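Local atomic coordinates of uric acid degradation bifunctional protein PucL (Bacillus subtilis, PDB entry 6A4M), a protein that probably catalyses the oxidation of urate by its uricase part and, as a bifunctional enzyme of uric acid breakdown, a later decarboxylation step. Residues Ala30-Thr35 against Ala216-Ala221. Sequence-based numbering, arbitrary orientation.
Sequences AGRDNT and ARYVAA
Tyr218 OH is gripped by both end nitrogens of Arg32: NH1 and NH2 each donate a hydrogen bond to that one oxygen, and both donor-acceptor distances are 3.3 Å. Neither bond is straight, because a single acceptor sits in the fork of the guanidinium, 23° out of its plane. The two flat groups stand almost perpendicular, their planes 86° apart, and Arg32 NH2 comes to the edge of the ring, 3.7 Å from Tyr218 CE2. Arg32 arrives with CG anti to its own carbonyl carbon (chi1 -62°) and the chain stretched out from CG to NE, which carries the charge from the loop between strands 3-13 and 36-45 across to the loop leading into helix 221-233. There NH2 also passes Ala220 CB at 3.9 Å, at the N-cap position of that helix, and makes a salt bridge to Glu222 in its first turn. A third hydrogen bond joins Tyr218 OH to the carboxylate of Glu85 at the start of helix 84-98. With an alanine instead of Arg32, both its bonds to Tyr218 OH go, and Glu222 is likely to lack its charged mate. The long antiparallel sheet and its helices are consistent with the tunnelling (T-) fold of uricases. In this buried join the salt bridge to Glu222 probably offsets the arginine's charge, while the phenol passes the link on to Glu85.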
loop_
_atom_site.group_PDB
_atom_site.type_symbol
_atom_site.label_atom_id
_atom_site.label_comp_id
_atom_site.label_asym_id
_atom_site.label_seq_id
_atom_site.Cartn_x
_atom_site.Cartn_y
_atom_site.Cartn_z
ATOM N N ALA A 30 -0.214 14.719 4.593
ATOM C CA ALA A 30 -0.827 15.904 3.991
ATOM C C ALA A 30 -0.601 15.964 2.475
ATOM O O ALA A 30 -0.701 17.040 1.874
ATOM C CB ALA A 30 -0.279 17.158 4.659
ATOM N N GLY A 31 -0.321 14.811 1.862
ATOM C CA GLY A 31 -0.025 14.726 0.431
ATOM C C GLY A 31 1.355 14.158 0.157
ATOM O O GLY A 31 2.073 13.765 1.080
ATOM N N ARG A 32 1.713 14.123 -1.126
ATOM C CA ARG A 32 3.006 13.620 -1.593
ATOM C C ARG A 32 3.585 14.606 -2.602
ATOM O O ARG A 32 2.906 14.974 -3.567
ATOM C CB ARG A 32 2.846 12.258 -2.281
ATOM C CG ARG A 32 2.301 11.130 -1.418
ATOM C CD ARG A 32 1.900 9.934 -2.276
ATOM N NE ARG A 32 1.140 8.926 -1.529
ATOM C CZ ARG A 32 0.371 7.973 -2.070
ATOM N NH1 ARG A 32 0.220 7.860 -3.390
ATOM N NH2 ARG A 32 -0.267 7.120 -1.273
ATOM N N ASP A 33 4.832 15.026 -2.392
ATOM C CA ASP A 33 5.533 15.867 -3.370
ATOM C C ASP A 33 5.787 15.140 -4.699
ATOM O O ASP A 33 5.841 15.785 -5.744
ATOM C CB ASP A 33 6.856 16.399 -2.793
ATOM C CG ASP A 33 6.653 17.501 -1.744
ATOM O OD1 ASP A 33 5.537 18.062 -1.633
ATOM O OD2 ASP A 33 7.629 17.820 -1.028
ATOM N N ASN A 34 5.928 13.811 -4.651
ATOM C CA ASN A 34 6.163 12.967 -5.832
ATOM C C ASN A 34 7.403 13.396 -6.640
ATOM O O ASN A 34 7.432 13.284 -7.867
ATOM C CB ASN A 34 4.902 12.907 -6.727
ATOM C CG ASN A 34 3.812 11.990 -6.180
ATOM O OD1 ASN A 34 4.052 11.137 -5.319
ATOM N ND2 ASN A 34 2.599 12.147 -6.713
ATOM N N THR A 35 8.432 13.868 -5.934
ATOM C CA THR A 35 9.683 14.313 -6.560
ATOM C C THR A 35 10.403 13.154 -7.243
ATOM O O THR A 35 10.980 13.324 -8.313
ATOM C CB THR A 35 10.628 14.946 -5.524
ATOM O OG1 THR A 35 9.943 15.990 -4.831
ATOM C CG2 THR A 35 11.877 15.514 -6.185
ATOM N N ALA A 216 -9.540 14.517 -2.200
ATOM C CA ALA A 216 -10.235 14.327 -0.917
ATOM C C ALA A 216 -10.878 12.944 -0.740
ATOM O O ALA A 216 -11.134 12.527 0.394
ATOM C CB ALA A 216 -11.282 15.415 -0.724
ATOM N N ARG A 217 -11.141 12.250 -1.850
ATOM C CA ARG A 217 -11.729 10.904 -1.838
ATOM C C ARG A 217 -10.692 9.769 -1.974
ATOM O O ARG A 217 -11.067 8.602 -2.072
ATOM C CB ARG A 217 -12.785 10.802 -2.948
ATOM C CG ARG A 217 -13.793 11.951 -2.910
ATOM C CD ARG A 217 -15.000 11.763 -3.822
ATOM N NE ARG A 217 -15.719 10.508 -3.585
ATOM C CZ ARG A 217 -16.461 10.227 -2.510
ATOM N NH1 ARG A 217 -16.631 11.107 -1.522
ATOM N NH2 ARG A 217 -17.055 9.037 -2.427
ATOM N N TYR A 218 -9.404 10.107 -1.953
ATOM C CA TYR A 218 -8.329 9.117 -2.032
ATOM C C TYR A 218 -7.949 8.617 -0.639
ATOM O O TYR A 218 -7.818 9.416 0.297
ATOM C CB TYR A 218 -7.102 9.739 -2.693
ATOM C CG TYR A 218 -5.916 8.809 -2.861
ATOM C CD1 TYR A 218 -5.948 7.767 -3.788
ATOM C CD2 TYR A 218 -4.746 8.991 -2.116
ATOM C CE1 TYR A 218 -4.855 6.926 -3.958
ATOM C CE2 TYR A 218 -3.651 8.154 -2.284
ATOM C CZ TYR A 218 -3.710 7.124 -3.204
ATOM O OH TYR A 218 -2.634 6.291 -3.385
ATOM N N VAL A 219 -7.769 7.301 -0.521
ATOM C CA VAL A 219 -7.273 6.670 0.702
ATOM C C VAL A 219 -5.790 6.354 0.508
ATOM O O VAL A 219 -5.434 5.447 -0.247
ATOM C CB VAL A 219 -8.058 5.381 1.032
ATOM C CG1 VAL A 219 -7.579 4.782 2.351
ATOM C CG2 VAL A 219 -9.555 5.676 1.079
ATOM N N ALA A 220 -4.934 7.115 1.181
ATOM C CA ALA A 220 -3.492 6.915 1.097
ATOM C C ALA A 220 -3.057 5.757 1.998
ATOM O O ALA A 220 -3.595 5.571 3.093
ATOM C CB ALA A 220 -2.755 8.192 1.479
ATOM N N ALA A 221 -2.077 4.988 1.526
ATOM C CA ALA A 221 -1.488 3.899 2.307
ATOM C C ALA A 221 -0.801 4.419 3.576
ATOM O O ALA A 221 -0.768 3.722 4.590
ATOM C CB ALA A 221 -0.506 3.106 1.454
#